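Local coordinates for putative outer membrane protein (LpxR) (PDB 3FID) that probably removes acyl chains from lipid A in the outer membrane, as a beta-barrel deacylase of the LpxR family, at residues 2-6 with 205-209; 58-63 with 76-81; 105-111 with 136-142. All blocks are in the same frame, centred on the assembly; numbering follows the deposited sequence.

Contact 1 of 3, residues 2-6 with 205-209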
ATOM      1  N   SER A   2      15.329 -10.411   3.101  1.00 21.93           N
ATOM      2  CA  SER A   2      15.322  -9.122   2.424  1.00 20.97           C
ATOM      3  C   SER A   2      15.090  -7.994   3.424  1.00 20.23           C
ATOM      4  O   SER A   2      14.378  -8.163   4.428  1.00 20.75           O
ATOM      5  CB  SER A   2      14.363  -9.097   1.200  1.00 20.97           C
ATOM      6  OG  SER A   2      12.964  -9.189   1.518  1.00 21.26           O
ATOM      7  N   LEU A   3      15.768  -6.880   3.170  1.00 19.02           N
ATOM      8  CA  LEU A   3      15.629  -5.631   3.904  1.00 17.77           C
ATOM      9  C   LEU A   3      15.184  -4.598   2.843  1.00 16.12           C
ATOM     10  O   LEU A   3      15.827  -4.465   1.796  1.00 15.56           O
ATOM     11  CB  LEU A   3      16.997  -5.266   4.496  1.00 18.28           C
ATOM     12  CG  LEU A   3      17.320  -4.101   5.440  1.00 20.16           C
ATOM     13  CD1 LEU A   3      17.004  -2.766   4.796  1.00 26.34           C
ATOM     14  CD2 LEU A   3      16.615  -4.240   6.764  1.00 21.11           C
ATOM     15  N   ALA A   4      14.072  -3.911   3.095  1.00 14.59           N
ATOM     16  CA  ALA A   4      13.494  -3.052   2.063  1.00 13.92           C
ATOM     17  C   ALA A   4      13.130  -1.678   2.566  1.00 13.39           C
ATOM     18  O   ALA A   4      12.713  -1.530   3.715  1.00 12.85           O
ATOM     19  CB  ALA A   4      12.251  -3.722   1.443  1.00 14.05           C
ATOM     20  N   ILE A   5      13.274  -0.695   1.682  1.00 13.16           N
ATOM     21  CA  ILE A   5      12.792   0.674   1.909  1.00 14.53           C
ATOM     22  C   ILE A   5      11.779   0.939   0.801  1.00 13.54           C
ATOM     23  O   ILE A   5      12.077   0.705  -0.368  1.00 14.53           O
ATOM     24  CB  ILE A   5      13.934   1.704   1.696  1.00 16.39           C
ATOM     25  CG1 ILE A   5      15.209   1.227   2.412  1.00 20.59           C
ATOM     26  CG2 ILE A   5      13.478   3.143   2.114  1.00 17.12           C
ATOM     27  CD1 ILE A   5      15.505   1.915   3.739  1.00 25.74           C
ATOM     28  N   SER A   6      10.609   1.462   1.145  1.00 12.79           N
ATOM     29  CA  SER A   6       9.643   1.778   0.094  1.00 12.36           C
ATOM     30  C   SER A   6       9.069   3.181   0.302  1.00 11.73           C
ATOM     31  O   SER A   6       8.713   3.550   1.425  1.00 11.29           O
ATOM     32  CB  SER A   6       8.537   0.730   0.021  1.00 11.80           C
ATOM     33  OG  SER A   6       7.576   1.060  -1.011  1.00 13.72           O
ATOM     34  N   ARG A 205       5.192  -4.022  -0.266  1.00 13.77           N
ATOM     35  CA  ARG A 205       5.930  -2.750  -0.081  1.00 13.90           C
ATOM     36  C   ARG A 205       7.449  -2.957  -0.058  1.00 14.10           C
ATOM     37  O   ARG A 205       8.153  -2.450   0.822  1.00 14.17           O
ATOM     38  CB  ARG A 205       5.452  -2.025   1.198  1.00 14.09           C
ATOM     39  CG  ARG A 205       3.930  -1.760   1.187  1.00 13.49           C
ATOM     40  CD  ARG A 205       3.459  -0.972   2.403  1.00 13.31           C
ATOM     41  NE  ARG A 205       3.900   0.432   2.403  1.00 13.98           N
ATOM     42  CZ  ARG A 205       3.400   1.360   3.226  1.00 13.74           C
ATOM     43  NH1 ARG A 205       2.453   1.022   4.093  1.00 12.31           N
ATOM     44  NH2 ARG A 205       3.814   2.634   3.169  1.00 13.95           N
ATOM     45  N   GLY A 206       7.953  -3.700  -1.035  1.00 14.53           N
ATOM     46  CA  GLY A 206       9.398  -3.912  -1.132  1.00 14.51           C
ATOM     47  C   GLY A 206       9.919  -5.248  -0.618  1.00 14.89           C
ATOM     48  O   GLY A 206      10.967  -5.696  -1.053  1.00 13.93           O
ATOM     49  N   LEU A 207       9.214  -5.881   0.310  1.00 14.48           N
ATOM     50  CA  LEU A 207       9.681  -7.164   0.795  1.00 14.70           C
ATOM     51  C   LEU A 207       9.592  -8.211  -0.313  1.00 15.43           C
ATOM     52  O   LEU A 207       8.663  -8.201  -1.119  1.00 15.12           O
ATOM     53  CB  LEU A 207       8.928  -7.597   2.039  1.00 14.83           C
ATOM     54  CG  LEU A 207       9.101  -6.633   3.217  1.00 16.03           C
ATOM     55  CD1 LEU A 207       8.057  -6.933   4.275  1.00 16.56           C
ATOM     56  CD2 LEU A 207      10.557  -6.686   3.766  1.00 16.13           C
ATOM     57  N   ILE A 208      10.586  -9.088  -0.349  1.00 15.80           N
ATOM     58  CA  ILE A 208      10.696 -10.111  -1.407  1.00 16.87           C
ATOM     59  C   ILE A 208      10.861 -11.487  -0.762  1.00 17.19           C
ATOM     60  O   ILE A 208      11.667 -11.648   0.149  1.00 17.54           O
ATOM     61  CB  ILE A 208      11.899  -9.798  -2.361  1.00 17.16           C
ATOM     62  CG1 ILE A 208      11.583  -8.540  -3.205  1.00 16.98           C
ATOM     63  CG2 ILE A 208      12.236 -11.015  -3.275  1.00 18.00           C
ATOM     64  CD1 ILE A 208      12.797  -7.968  -3.996  1.00 17.84           C
ATOM     65  N   HIS A 209      10.104 -12.470  -1.239  1.00 17.68           N
ATOM     66  CA  HIS A 209      10.330 -13.868  -0.857  1.00 18.99           C
ATOM     67  C   HIS A 209      10.843 -14.544  -2.112  1.00 20.02           C
ATOM     68  O   HIS A 209      10.103 -14.694  -3.079  1.00 20.47           O
ATOM     69  CB  HIS A 209       9.019 -14.522  -0.409  1.00 18.58           C
ATOM     70  CG  HIS A 209       9.179 -15.930   0.086  1.00 17.63           C
ATOM     71  ND1 HIS A 209       8.120 -16.802   0.193  1.00 16.88           N
ATOM     72  CD2 HIS A 209      10.275 -16.619   0.488  1.00 17.01           C
ATOM     73  CE1 HIS A 209       8.549 -17.964   0.660  1.00 17.84           C
ATOM     74  NE2 HIS A 209       9.857 -17.887   0.827  1.00 17.07           N
TER
HETATM   75  O   HOH W   1       5.032   1.422  -0.033  1.00 17.80           O
HETATM   76  O   HOH W   2       5.893   3.481   1.233  1.00 18.32           O

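Contact 2 of 3, residues 58-63 with 76-81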
ATOM      1  N   ASP A  58       1.895   6.330   6.729  1.00  8.40           N
ATOM      2  CA  ASP A  58       1.149   6.711   5.539  1.00  7.57           C
ATOM      3  C   ASP A  58       0.309   7.940   5.836  1.00  8.52           C
ATOM      4  O   ASP A  58      -0.251   8.038   6.921  1.00  9.13           O
ATOM      5  CB  ASP A  58       0.269   5.552   5.143  1.00  8.96           C
ATOM      6  CG  ASP A  58       1.091   4.364   4.725  1.00  9.22           C
ATOM      7  OD1 ASP A  58       1.893   4.544   3.770  1.00  9.02           O
ATOM      8  OD2 ASP A  58       0.955   3.314   5.377  1.00  9.10           O
ATOM      9  N   ILE A  59       0.273   8.870   4.875  1.00  8.27           N
ATOM     10  CA  ILE A  59      -0.331  10.198   5.042  1.00  8.80           C
ATOM     11  C   ILE A  59      -1.413  10.357   3.962  1.00  9.23           C
ATOM     12  O   ILE A  59      -1.170  10.038   2.781  1.00  8.48           O
ATOM     13  CB  ILE A  59       0.734  11.297   4.900  1.00  8.83           C
ATOM     14  CG1 ILE A  59       1.899  11.042   5.889  1.00 10.01           C
ATOM     15  CG2 ILE A  59       0.116  12.744   5.134  1.00  7.88           C
ATOM     16  CD1 ILE A  59       2.992  12.127   5.819  1.00  8.29           C
ATOM     17  N   TYR A  60      -2.591  10.817   4.399  1.00  9.91           N
ATOM     18  CA  TYR A  60      -3.796  10.932   3.571  1.00 10.84           C
ATOM     19  C   TYR A  60      -4.248  12.381   3.601  1.00 10.85           C
ATOM     20  O   TYR A  60      -4.028  13.078   4.597  1.00  9.76           O
ATOM     21  CB  TYR A  60      -4.921   9.996   4.071  1.00 10.61           C
ATOM     22  CG  TYR A  60      -4.440   8.560   4.008  1.00 11.07           C
ATOM     23  CD1 TYR A  60      -4.439   7.874   2.800  1.00 12.44           C
ATOM     24  CD2 TYR A  60      -3.913   7.922   5.136  1.00 14.02           C
ATOM     25  CE1 TYR A  60      -3.935   6.562   2.699  1.00 13.16           C
ATOM     26  CE2 TYR A  60      -3.418   6.605   5.053  1.00 14.62           C
ATOM     27  CZ  TYR A  60      -3.432   5.946   3.826  1.00 12.69           C
ATOM     28  OH  TYR A  60      -2.945   4.658   3.702  1.00 13.42           O
ATOM     29  N   SER A  61      -4.857  12.815   2.497  1.00 10.84           N
ATOM     30  CA  SER A  61      -4.986  14.269   2.204  1.00 10.86           C
ATOM     31  C   SER A  61      -6.318  14.552   1.481  1.00 11.95           C
ATOM     32  O   SER A  61      -6.805  13.690   0.727  1.00 11.05           O
ATOM     33  CB  SER A  61      -3.808  14.722   1.325  1.00 10.44           C
ATOM     34  OG  SER A  61      -3.899  16.126   1.012  1.00 12.37           O
ATOM     35  N   PRO A  62      -6.913  15.764   1.702  1.00 12.97           N
ATOM     36  CA  PRO A  62      -7.963  16.254   0.788  1.00 13.63           C
ATOM     37  C   PRO A  62      -7.357  16.469  -0.610  1.00 13.95           C
ATOM     38  O   PRO A  62      -6.125  16.487  -0.759  1.00 13.09           O
ATOM     39  CB  PRO A  62      -8.375  17.631   1.364  1.00 13.09           C
ATOM     40  CG  PRO A  62      -7.572  17.865   2.565  1.00 14.15           C
ATOM     41  CD  PRO A  62      -6.603  16.713   2.781  1.00 13.30           C
ATOM     42  N   SER A  63      -8.202  16.682  -1.605  1.00 13.61           N
ATOM     43  CA  SER A  63      -7.735  16.768  -2.987  1.00 15.42           C
ATOM     44  C   SER A  63      -7.913  18.175  -3.529  1.00 16.13           C
ATOM     45  O   SER A  63      -8.771  18.930  -3.036  1.00 16.57           O
ATOM     46  CB  SER A  63      -8.476  15.753  -3.876  1.00 15.93           C
ATOM     47  OG  SER A  63      -8.092  14.419  -3.561  1.00 15.94           O
ATOM     48  N   ASP A  76     -14.998  15.817   1.439  1.00 14.46           N
ATOM     49  CA  ASP A  76     -13.643  15.354   1.062  1.00 13.80           C
ATOM     50  C   ASP A  76     -12.993  14.792   2.317  1.00 13.77           C
ATOM     51  O   ASP A  76     -13.404  15.108   3.450  1.00 13.28           O
ATOM     52  CB  ASP A  76     -12.795  16.508   0.470  1.00 12.96           C
ATOM     53  CG  ASP A  76     -11.580  16.027  -0.363  1.00 13.79           C
ATOM     54  OD1 ASP A  76     -11.268  14.808  -0.433  1.00 13.18           O
ATOM     55  OD2 ASP A  76     -10.907  16.910  -0.945  1.00 13.43           O
ATOM     56  N   ARG A  77     -12.002  13.924   2.143  1.00 14.07           N
ATOM     57  CA  ARG A  77     -11.328  13.399   3.319  1.00 14.29           C
ATOM     58  C   ARG A  77     -10.570  14.513   4.040  1.00 13.78           C
ATOM     59  O   ARG A  77     -10.054  15.452   3.425  1.00 14.07           O
ATOM     60  CB  ARG A  77     -10.423  12.183   2.984  1.00 15.72           C
ATOM     61  CG  ARG A  77      -9.248  12.479   2.124  1.00 17.56           C
ATOM     62  CD  ARG A  77      -8.810  11.213   1.342  1.00 22.00           C
ATOM     63  NE  ARG A  77      -8.542  10.094   2.209  1.00 19.68           N
ATOM     64  CZ  ARG A  77      -8.655   8.811   1.869  1.00 18.83           C
ATOM     65  NH1 ARG A  77      -9.107   8.437   0.667  1.00 21.17           N
ATOM     66  NH2 ARG A  77      -8.386   7.892   2.775  1.00 18.05           N
ATOM     67  N   ALA A  78     -10.536  14.411   5.364  1.00 12.77           N
ATOM     68  CA  ALA A  78      -9.693  15.258   6.186  1.00 12.21           C
ATOM     69  C   ALA A  78      -8.234  14.813   6.038  1.00 12.65           C
ATOM     70  O   ALA A  78      -7.986  13.656   5.676  1.00 12.37           O
ATOM     71  CB  ALA A  78     -10.107  15.091   7.640  1.00 12.49           C
ATOM     72  N   PHE A  79      -7.284  15.692   6.375  1.00 11.38           N
ATOM     73  CA  PHE A  79      -5.899  15.253   6.598  1.00 11.47           C
ATOM     74  C   PHE A  79      -5.871  14.157   7.693  1.00 11.10           C
ATOM     75  O   PHE A  79      -6.572  14.244   8.718  1.00 11.50           O
ATOM     76  CB  PHE A  79      -4.983  16.436   6.963  1.00 11.12           C
ATOM     77  CG  PHE A  79      -4.528  17.260   5.770  1.00 11.76           C
ATOM     78  CD1 PHE A  79      -3.502  16.803   4.928  1.00 11.98           C
ATOM     79  CD2 PHE A  79      -5.113  18.489   5.495  1.00 11.98           C
ATOM     80  CE1 PHE A  79      -3.086  17.565   3.813  1.00 12.94           C
ATOM     81  CE2 PHE A  79      -4.710  19.285   4.391  1.00 13.25           C
ATOM     82  CZ  PHE A  79      -3.705  18.837   3.546  1.00 12.01           C
ATOM     83  N   SER A  80      -5.078  13.113   7.473  1.00 10.78           N
ATOM     84  CA  SER A  80      -4.834  12.097   8.504  1.00 10.90           C
ATOM     85  C   SER A  80      -3.505  11.370   8.260  1.00 10.46           C
ATOM     86  O   SER A  80      -2.922  11.463   7.192  1.00 10.05           O
ATOM     87  CB  SER A  80      -5.990  11.070   8.598  1.00 11.28           C
ATOM     88  OG  SER A  80      -6.033  10.241   7.436  1.00 12.48           O
ATOM     89  N   ALA A  81      -3.026  10.658   9.267  1.00 10.24           N
ATOM     90  CA  ALA A  81      -1.895   9.753   9.052  1.00 10.42           C
ATOM     91  C   ALA A  81      -2.036   8.489   9.885  1.00 10.90           C
ATOM     92  O   ALA A  81      -2.694   8.473  10.931  1.00 11.15           O
ATOM     93  CB  ALA A  81      -0.541  10.461   9.324  1.00 10.20           C
TER
HETATM   94  O   HOH W   3      -8.852  13.582  -1.210  1.00 13.65           O

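Contact 3 of 3, residues 105-111 with 136-142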
ATOM      1  N   ILE A 105       0.278  -3.039  15.277  1.00 15.79           N
ATOM      2  CA  ILE A 105      -0.246  -2.059  16.209  1.00 16.13           C
ATOM      3  C   ILE A 105       0.017  -0.698  15.598  1.00 14.58           C
ATOM      4  O   ILE A 105       1.003  -0.489  14.890  1.00 12.97           O
ATOM      5  CB  ILE A 105       0.393  -2.185  17.611  1.00 16.58           C
ATOM      6  CG1 ILE A 105       1.924  -2.231  17.503  1.00 18.10           C
ATOM      7  CG2 ILE A 105      -0.194  -3.429  18.299  1.00 18.17           C
ATOM      8  CD1 ILE A 105       2.689  -2.434  18.867  1.00 19.22           C
ATOM      9  N   GLY A 106      -0.899   0.222  15.815  1.00 13.84           N
ATOM     10  CA  GLY A 106      -0.660   1.558  15.345  1.00 13.68           C
ATOM     11  C   GLY A 106      -1.653   2.584  15.832  1.00 13.50           C
ATOM     12  O   GLY A 106      -2.495   2.326  16.730  1.00 13.33           O
ATOM     13  N   VAL A 107      -1.550   3.749  15.208  1.00 13.20           N
ATOM     14  CA  VAL A 107      -2.400   4.909  15.532  1.00 13.03           C
ATOM     15  C   VAL A 107      -2.752   5.678  14.255  1.00 13.16           C
ATOM     16  O   VAL A 107      -1.920   5.814  13.345  1.00 13.31           O
ATOM     17  CB  VAL A 107      -1.767   5.867  16.603  1.00 12.81           C
ATOM     18  CG1 VAL A 107      -0.349   6.367  16.191  1.00 12.61           C
ATOM     19  CG2 VAL A 107      -2.744   7.055  16.953  1.00 12.28           C
ATOM     20  N   ILE A 108      -4.005   6.131  14.183  1.00 12.79           N
ATOM     21  CA  ILE A 108      -4.406   7.158  13.215  1.00 12.54           C
ATOM     22  C   ILE A 108      -4.814   8.365  14.052  1.00 13.15           C
ATOM     23  O   ILE A 108      -5.628   8.227  14.972  1.00 13.10           O
ATOM     24  CB  ILE A 108      -5.609   6.689  12.357  1.00 12.43           C
ATOM     25  CG1 ILE A 108      -5.210   5.471  11.494  1.00 12.25           C
ATOM     26  CG2 ILE A 108      -6.113   7.817  11.483  1.00  9.40           C
ATOM     27  CD1 ILE A 108      -6.402   4.698  10.891  1.00 13.32           C
ATOM     28  N   GLY A 109      -4.259   9.528  13.740  1.00 13.07           N
ATOM     29  CA  GLY A 109      -4.519  10.735  14.527  1.00 13.17           C
ATOM     30  C   GLY A 109      -3.283  11.597  14.556  1.00 13.43           C
ATOM     31  O   GLY A 109      -2.282  11.269  13.900  1.00 13.90           O
ATOM     32  N   PRO A 110      -3.328  12.735  15.275  1.00 13.52           N
ATOM     33  CA  PRO A 110      -2.131  13.588  15.394  1.00 12.68           C
ATOM     34  C   PRO A 110      -0.851  12.826  15.862  1.00 12.78           C
ATOM     35  O   PRO A 110       0.249  13.138  15.415  1.00 13.85           O
ATOM     36  CB  PRO A 110      -2.555  14.619  16.443  1.00 13.95           C
ATOM     37  CG  PRO A 110      -4.000  14.722  16.274  1.00 13.06           C
ATOM     38  CD  PRO A 110      -4.493  13.329  15.970  1.00 12.70           C
ATOM     39  N   ASP A 111      -1.011  11.828  16.725  1.00 12.95           N
ATOM     40  CA  ASP A 111       0.112  11.011  17.230  1.00 14.01           C
ATOM     41  C   ASP A 111       0.854  10.233  16.130  1.00 13.26           C
ATOM     42  O   ASP A 111       2.000   9.837  16.326  1.00 12.57           O
ATOM     43  CB  ASP A 111      -0.361  10.038  18.320  1.00 14.06           C
ATOM     44  CG  ASP A 111      -0.789  10.759  19.603  1.00 17.42           C
ATOM     45  OD1 ASP A 111      -0.794  12.017  19.598  1.00 16.07           O
ATOM     46  OD2 ASP A 111      -1.134  10.057  20.587  1.00 17.11           O
ATOM     47  N   GLN A 136      -7.136  17.818  11.461  1.00 13.94           N
ATOM     48  CA  GLN A 136      -6.934  16.400  11.097  1.00 12.54           C
ATOM     49  C   GLN A 136      -7.822  15.437  11.889  1.00 12.86           C
ATOM     50  O   GLN A 136      -8.412  15.823  12.899  1.00 13.24           O
ATOM     51  CB  GLN A 136      -5.442  16.020  11.216  1.00 11.76           C
ATOM     52  CG  GLN A 136      -4.852  15.943  12.649  1.00 11.34           C
ATOM     53  CD  GLN A 136      -3.386  15.538  12.607  1.00 12.52           C
ATOM     54  OE1 GLN A 136      -3.063  14.468  12.121  1.00 12.61           O
ATOM     55  NE2 GLN A 136      -2.497  16.407  13.097  1.00 10.72           N
ATOM     56  N   ILE A 137      -7.925  14.185  11.425  1.00 12.32           N
ATOM     57  CA  ILE A 137      -8.606  13.129  12.175  1.00 12.58           C
ATOM     58  C   ILE A 137      -7.967  12.921  13.552  1.00 12.96           C
ATOM     59  O   ILE A 137      -6.753  12.839  13.670  1.00 12.58           O
ATOM     60  CB  ILE A 137      -8.671  11.775  11.378  1.00 12.42           C
ATOM     61  CG1 ILE A 137      -9.369  11.984  10.008  1.00 12.24           C
ATOM     62  CG2 ILE A 137      -9.364  10.679  12.189  1.00 10.23           C
ATOM     63  CD1 ILE A 137     -10.858  12.449  10.066  1.00 16.96           C
ATOM     64  N   GLU A 138      -8.801  12.838  14.584  1.00 12.62           N
ATOM     65  CA  GLU A 138      -8.341  12.677  15.972  1.00 13.78           C
ATOM     66  C   GLU A 138      -7.838  11.263  16.285  1.00 14.42           C
ATOM     67  O   GLU A 138      -8.205  10.297  15.589  1.00 14.53           O
ATOM     68  CB  GLU A 138      -9.483  13.007  16.920  1.00 12.48           C
ATOM     69  CG  GLU A 138     -10.540  11.919  17.018  1.00 13.64           C
ATOM     70  CD  GLU A 138     -11.739  12.340  17.889  1.00 15.56           C
ATOM     71  OE1 GLU A 138     -12.751  11.619  17.889  1.00 17.57           O
ATOM     72  OE2 GLU A 138     -11.669  13.394  18.537  1.00 18.35           O
ATOM     73  N   ASN A 139      -7.046  11.139  17.354  1.00 15.30           N
ATOM     74  CA  ASN A 139      -6.362   9.887  17.709  1.00 15.36           C
ATOM     75  C   ASN A 139      -7.305   8.709  17.931  1.00 15.97           C
ATOM     76  O   ASN A 139      -8.330   8.837  18.617  1.00 15.28           O
ATOM     77  CB  ASN A 139      -5.496  10.053  18.965  1.00 16.27           C
ATOM     78  CG  ASN A 139      -4.229  10.863  18.723  1.00 17.59           C
ATOM     79  OD1 ASN A 139      -3.546  10.687  17.717  1.00 16.76           O
ATOM     80  ND2 ASN A 139      -3.900  11.760  19.669  1.00 20.18           N
ATOM     81  N   ARG A 140      -6.951   7.571  17.333  1.00 14.66           N
ATOM     82  CA  ARG A 140      -7.458   6.281  17.749  1.00 14.55           C
ATOM     83  C   ARG A 140      -6.318   5.303  17.594  1.00 14.78           C
ATOM     84  O   ARG A 140      -5.745   5.190  16.520  1.00 14.42           O
ATOM     85  CB  ARG A 140      -8.669   5.809  16.953  1.00 14.57           C
ATOM     86  CG  ARG A 140      -9.110   4.430  17.432  1.00 16.22           C
ATOM     87  CD  ARG A 140     -10.267   3.883  16.676  1.00 19.25           C
ATOM     88  NE  ARG A 140     -11.494   4.634  16.901  1.00 18.94           N
ATOM     89  CZ  ARG A 140     -12.646   4.333  16.303  1.00 21.06           C
ATOM     90  NH1 ARG A 140     -12.709   3.292  15.455  1.00 23.02           N
ATOM     91  NH2 ARG A 140     -13.728   5.061  16.541  1.00 19.64           N
ATOM     92  N   TYR A 141      -5.967   4.649  18.700  1.00 15.33           N
ATOM     93  CA  TYR A 141      -4.904   3.654  18.740  1.00 15.10           C
ATOM     94  C   TYR A 141      -5.579   2.349  18.483  1.00 15.50           C
ATOM     95  O   TYR A 141      -6.744   2.166  18.862  1.00 15.15           O
ATOM     96  CB  TYR A 141      -4.253   3.622  20.128  1.00 15.33           C
ATOM     97  CG  TYR A 141      -3.184   4.652  20.273  1.00 15.69           C
ATOM     98  CD1 TYR A 141      -1.850   4.338  20.019  1.00 14.88           C
ATOM     99  CD2 TYR A 141      -3.503   5.969  20.647  1.00 15.62           C
ATOM    100  CE1 TYR A 141      -0.841   5.312  20.111  1.00 16.15           C
ATOM    101  CE2 TYR A 141      -2.502   6.935  20.759  1.00 17.20           C
ATOM    102  CZ  TYR A 141      -1.175   6.594  20.485  1.00 15.81           C
ATOM    103  OH  TYR A 141      -0.197   7.547  20.596  1.00 15.57           O
ATOM    104  N   GLY A 142      -4.880   1.429  17.831  1.00 15.18           N
ATOM    105  CA  GLY A 142      -5.517   0.161  17.541  1.00 16.51           C
ATOM    106  C   GLY A 142      -4.591  -0.876  16.972  1.00 17.85           C
ATOM    107  O   GLY A 142      -3.374  -0.740  17.021  1.00 16.90           O
TER
HETATM  108  O   HOH W   4      -0.929  12.700  12.103  1.00  9.33           O
HETATM  109  O   HOH W   5       0.295  15.225  13.045  1.00 14.83           O

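Contact 1 of 3, residues 2-6 with 205-209
I208 offers its backbone N-H to S2 OG over 3.0 Å, and an N-H...O angle of 167° makes this direct bond nearly straight. S2 reaches it because its OG sits between the backbone N and the carbonyl carbon (chi1 68°). Next along the strand, the methyl of A4 lies against the G206 peptide, CB to G206 O 3.4 Å, while L207 CD2 closes on the same A4 CB at 4.1 Å. S6 CB then rests 3.3 Å from R205 O, a buried carbonyl oxygen with no polar partner in the model. The alternation identifies the setting: S2, A4 and S6 point from a strand of the barrel wall into the interior, L3 and I5 point away, and 205-209 is an irregular loop running inside the barrel, its direction 160° from that of the strand. A water donates to S6 OG at 2.7 Å and accepts from R205 NE at 2.9 Å. A second water, in the guanidinium plane at its edge, accepts from R205 NH2 at 3.0 Å and donates weakly to S6 O. Further out, D291 also binds S6 OG, and D58 forms a salt bridge with R205 NH2. G206 O is taken up by T293 OG1. The R205 side chain comes within about 6 Å of a bound zinc ion.

Contact 2 of 3, residues 58-63 with 76-81
D76 OD2 accepts the backbone N-H of S63 at 2.8 Å, on the syn side of the carboxylate, and N66 ND2 binds the same oxygen. A water joins the other oxygen, D76 OD1, to S61 O and accepts from S63 OG at 2.6 Å; G31 N also binds S63 OG. The two segments meet where neighbouring antiparallel strands of the barrel, 49-60 and 80-94, give way to the loop between them. Regular pairing covers I59 with A81 and ends at the hydrogen-bonded pair Y60 with S80, where Y60 N reaches S80 O at 2.9 Å and S80 N reaches Y60 O at 3.1 Å. Past it, side chains take over. P62 CD stands over the centre of the F79 ring, 3.4 Å from the centroid and 5° off the normal, a CH-pi contact; W133 meets that ring too. R77 CG lies between its backbone N and carbonyl carbon (chi1 66°), which brings it to 3.1 Å from S61 O. The chain then bends at chi3, carrying the guanidinium past Y60 with the two planes 23° apart and R77 NH2 3.9 Å from Y60 CD1. D32 and E278 form salt bridges with R77 NH1.

Contact 3 of 3, residues 105-111 with 136-142
G106 and G142, like I108 and R140, are hydrogen-bonded pairs of two adjacent antiparallel strands of the beta-barrel, 97-108 and 140-157, whose short segments run at 165° to each other with axes 4.7 Å apart. Four backbone bonds define the pairing: G106 N to G142 O and G142 N to G106 O at one pair, I108 N to R140 O and R140 N to I108 O at the other. Beyond the strand ends the two segments stay close, since G109 CA makes a C-H...O contact of 3.2 Å with I137 O.

The main apolar contact is on the face carrying V107 and Y141, the non-hydrogen-bonded pair between the two bonded ones. Their side chains lie side by side, and V107 CG2, anti to its backbone N, sits over the centre of the Y141 ring in a CH-pi contact, 3.8 Å from the centroid and 8° off the normal. I108, on the opposite face, meets I137 more loosely, CG2 to CG2 4.4 Å, and Y232 packs on both.

Side-chain hydrogen bonds join D111, in the 3-10 segment after strand 97-108, to N139 just before strand 140-157 and to Y141 within it. N139 OD1 receives D111 N at 3.0 Å on an in-plane lone pair. Y141 OH donates at 2.7 Å to D111 OD2, which lies at the ring's edge, on the anti side of a carboxylate turned 64° from the ring. A crystal neighbour touches P110 and D111, so the crystal may influence this end.

Water-mediated contact lies beside P110, whose ring is crossed by the extended Q136 chain. There Q136 NE2 donates at 3.0 Å to a water that lies 3.2 Å from P110 O.

Contacts 1 and 2 have centres 25 Å apart on opposite sides of the chain's centre, yet they touch at one point: R205 NH2 of contact 1 forms a 2.8 Å salt bridge with D58 OD1 of contact 2. D58 OD2 is hydrogen-bonded to H84, which with H54 and D104 holds a zinc ion, so both contacts border that site. Contact 3 approaches it from strand 97-108, the nearest atoms of G106 and a bound zinc ion being about 8 Å apart. Contacts 2 and 3, 13 Å between centres, are joined by a probable hydrogen bond from I137 N to F79 O (3.0 Å). Contacts 1 and 3 stay about 11 Å apart at their nearest atoms.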